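Local coordinates for protein ornithine carbamoyltransferase (Giardia intestinalis, PDB 3GRF) that probably catalyses carbamoyl transfer to ornithine, a reaction of the arginine degradation pathway, at residues L11-L16 with C182-M187. Sequence-based numbering, arbitrary orientation.
Sequences LTISAL and CALLGM
Leu184 reaches from the last turn of helix 173-185 to the short 3-10 turn 13-15, which precedes helix 18-33, joining the carbamoyl-phosphate-binding and ornithine-binding parts of the two-domain transcarbamoylase fold. The contact is small and buried, and one leucine carries it from the helix side.

The apolar packing centres on Leu184 CD2. This methyl lies 3.8 Å from Ser14 CA and 4.3 Å from Ile13 CG2, touching backbone and side chain alike. The CB of Leu184 points toward the turn; chi1 (-125°) and chi2 (25°) are both far from staggered, an unusual rotamer that brings both methyls near Leu16 O, CD1 at 3.7 Å. A forked leucine end suits the place, since CD2 can meet Ile13 O as well, while the side chain also touches Leu21 of helix 18-33. The Ile13 side chain also touches Pro135, Met138 and Val139 of helix 135-151, where an aliphatic residue fits the buried surface.

Polar bonds shape each segment. The 3-10 turn is closed by Leu16 N bonding to Ile13 O at 3.0 Å, while Ile13 N bonds to Asp177 OD1, earlier in helix 173-185. Ser14, small enough to let the methyl approach its backbone, has its OG hydrogen-bonded with Glu208. The helix ends in a Schellman motif: Met187 N bonds to Cys182 O at 3.0 Å, Gly186 N weakly to Ala183 O, and Gly186, the C-prime residue, takes a positive phi easy without a side chain. Cys182 is further tied by its disulfide to Cys189.

Leu184 CD2 makes van der Waals contacts with two backbone oxygens, Ile13 O and Leu16 O, each at 3.5 Å.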
ATOM      1  N   LEU A  11     -22.298  10.427  -1.707  1.00 31.86           N
ATOM      2  CA  LEU A  11     -22.553   9.506  -2.787  1.00 33.22           C
ATOM      3  C   LEU A  11     -22.734  10.264  -4.113  1.00 32.99           C
ATOM      4  O   LEU A  11     -22.523   9.703  -5.189  1.00 32.51           O
ATOM      5  CB  LEU A  11     -23.781   8.644  -2.470  1.00 35.70           C
ATOM      6  CG  LEU A  11     -23.854   7.712  -1.229  1.00 45.92           C
ATOM      7  CD1 LEU A  11     -24.459   6.386  -1.642  1.00 40.79           C
ATOM      8  CD2 LEU A  11     -22.530   7.439  -0.509  1.00 51.34           C
ATOM      9  N   THR A  12     -23.116  11.542  -4.002  1.00 24.89           N
ATOM     10  CA  THR A  12     -23.210  12.456  -5.126  1.00 28.24           C
ATOM     11  C   THR A  12     -22.866  13.814  -4.563  1.00 30.15           C
ATOM     12  O   THR A  12     -22.744  13.959  -3.341  1.00 28.95           O
ATOM     13  CB  THR A  12     -24.628  12.424  -5.842  1.00 36.98           C
ATOM     14  OG1 THR A  12     -25.647  13.012  -5.036  1.00 32.23           O
ATOM     15  CG2 THR A  12     -25.056  11.016  -6.137  1.00 25.68           C
ATOM     16  N   ILE A  13     -22.693  14.806  -5.428  1.00 27.74           N
ATOM     17  CA  ILE A  13     -22.218  16.094  -4.923  1.00 31.63           C
ATOM     18  C   ILE A  13     -23.323  16.873  -4.220  1.00 31.03           C
ATOM     19  O   ILE A  13     -23.031  17.730  -3.371  1.00 37.27           O
ATOM     20  CB  ILE A  13     -21.468  16.924  -6.002  1.00 29.11           C
ATOM     21  CG1 ILE A  13     -20.534  17.919  -5.322  1.00 33.17           C
ATOM     22  CG2 ILE A  13     -22.455  17.628  -6.970  1.00 30.84           C
ATOM     23  CD1 ILE A  13     -19.377  17.285  -4.588  1.00 29.75           C
ATOM     24  N   SER A  14     -24.556  16.575  -4.513  1.00 29.40           N
ATOM     25  CA  SER A  14     -25.780  17.112  -3.935  1.00 31.52           C
ATOM     26  C   SER A  14     -26.045  16.522  -2.524  1.00 30.41           C
ATOM     27  O   SER A  14     -27.133  16.711  -1.973  1.00 33.16           O
ATOM     28  CB  SER A  14     -26.953  16.864  -4.875  1.00 37.79           C
ATOM     29  OG  SER A  14     -27.271  15.482  -4.930  1.00 37.16           O
ATOM     30  N   ALA A  15     -25.067  15.780  -2.001  1.00 28.14           N
ATOM     31  CA  ALA A  15     -25.041  15.370  -0.602  1.00 24.34           C
ATOM     32  C   ALA A  15     -24.664  16.639   0.185  1.00 29.17           C
ATOM     33  O   ALA A  15     -24.854  16.702   1.392  1.00 36.51           O
ATOM     34  CB  ALA A  15     -23.952  14.240  -0.374  1.00 25.40           C
ATOM     35  N   LEU A  16     -24.116  17.628  -0.524  1.00 24.98           N
ATOM     36  CA  LEU A  16     -23.705  18.906   0.066  1.00 31.48           C
ATOM     37  C   LEU A  16     -24.711  20.016  -0.248  1.00 34.77           C
ATOM     38  O   LEU A  16     -25.287  20.070  -1.347  1.00 30.62           O
ATOM     39  CB  LEU A  16     -22.346  19.328  -0.498  1.00 32.00           C
ATOM     40  CG  LEU A  16     -21.112  18.437  -0.349  1.00 35.32           C
ATOM     41  CD1 LEU A  16     -19.931  19.030  -1.097  1.00 26.15           C
ATOM     42  CD2 LEU A  16     -20.749  18.310   1.114  1.00 31.27           C
ATOM     43  N   CYS A 182     -23.468  22.474 -10.832  1.00 17.79           N
ATOM     44  CA  CYS A 182     -23.946  23.702 -11.438  1.00 27.74           C
ATOM     45  C   CYS A 182     -25.227  24.153 -10.728  1.00 29.74           C
ATOM     46  O   CYS A 182     -25.361  25.296 -10.383  1.00 29.85           O
ATOM     47  CB  CYS A 182     -24.313  23.487 -12.910  1.00 29.00           C
ATOM     48  SG  CYS A 182     -23.030  23.413 -14.128  1.00 34.90           S
ATOM     49  N   ALA A 183     -26.205  23.274 -10.588  1.00 28.51           N
ATOM     50  CA  ALA A 183     -27.455  23.657  -9.936  1.00 27.51           C
ATOM     51  C   ALA A 183     -27.184  24.252  -8.556  1.00 29.90           C
ATOM     52  O   ALA A 183     -27.784  25.249  -8.192  1.00 24.83           O
ATOM     53  CB  ALA A 183     -28.304  22.466  -9.786  1.00 26.96           C
ATOM     54  N   LEU A 184     -26.313  23.568  -7.800  1.00 28.20           N
ATOM     55  CA  LEU A 184     -25.895  23.891  -6.427  1.00 28.93           C
ATOM     56  C   LEU A 184     -25.237  25.270  -6.387  1.00 35.30           C
ATOM     57  O   LEU A 184     -25.491  26.065  -5.490  1.00 23.21           O
ATOM     58  CB  LEU A 184     -24.874  22.814  -5.922  1.00 36.13           C
ATOM     59  CG  LEU A 184     -25.099  22.027  -4.617  1.00 41.75           C
ATOM     60  CD1 LEU A 184     -26.575  21.956  -4.255  1.00 34.48           C
ATOM     61  CD2 LEU A 184     -24.526  20.623  -4.738  1.00 40.38           C
ATOM     62  N   LEU A 185     -24.387  25.507  -7.404  1.00 24.15           N
ATOM     63  CA  LEU A 185     -23.605  26.742  -7.479  1.00 34.25           C
ATOM     64  C   LEU A 185     -24.302  27.882  -8.244  1.00 36.02           C
ATOM     65  O   LEU A 185     -23.837  29.015  -8.211  1.00 37.17           O
ATOM     66  CB  LEU A 185     -22.172  26.462  -8.022  1.00 26.95           C
ATOM     67  CG  LEU A 185     -21.285  25.635  -7.063  1.00 29.73           C
ATOM     68  CD1 LEU A 185     -20.063  25.167  -7.822  1.00 25.65           C
ATOM     69  CD2 LEU A 185     -20.780  26.461  -5.801  1.00 27.87           C
ATOM     70  N   GLY A 186     -25.425  27.580  -8.897  1.00 30.76           N
ATOM     71  CA  GLY A 186     -26.248  28.607  -9.522  1.00 32.91           C
ATOM     72  C   GLY A 186     -25.718  28.991 -10.883  1.00 38.30           C
ATOM     73  O   GLY A 186     -25.822  30.151 -11.310  1.00 32.23           O
ATOM     74  N   MET A 187     -25.183  27.996 -11.589  1.00 36.18           N
ATOM     75  CA  MET A 187     -24.658  28.195 -12.925  1.00 28.30           C
ATOM     76  C   MET A 187     -25.674  27.822 -13.976  1.00 30.60           C
ATOM     77  O   MET A 187     -26.515  26.921 -13.800  1.00 29.15           O
ATOM     78  CB  MET A 187     -23.369  27.360 -13.117  1.00 30.88           C
ATOM     79  CG  MET A 187     -22.226  27.823 -12.245  1.00 27.36           C
ATOM     80  SD  MET A 187     -20.895  26.670 -11.926  1.00 33.91           S
ATOM     81  CE  MET A 187     -20.085  26.780 -13.540  1.00 30.80           C
TER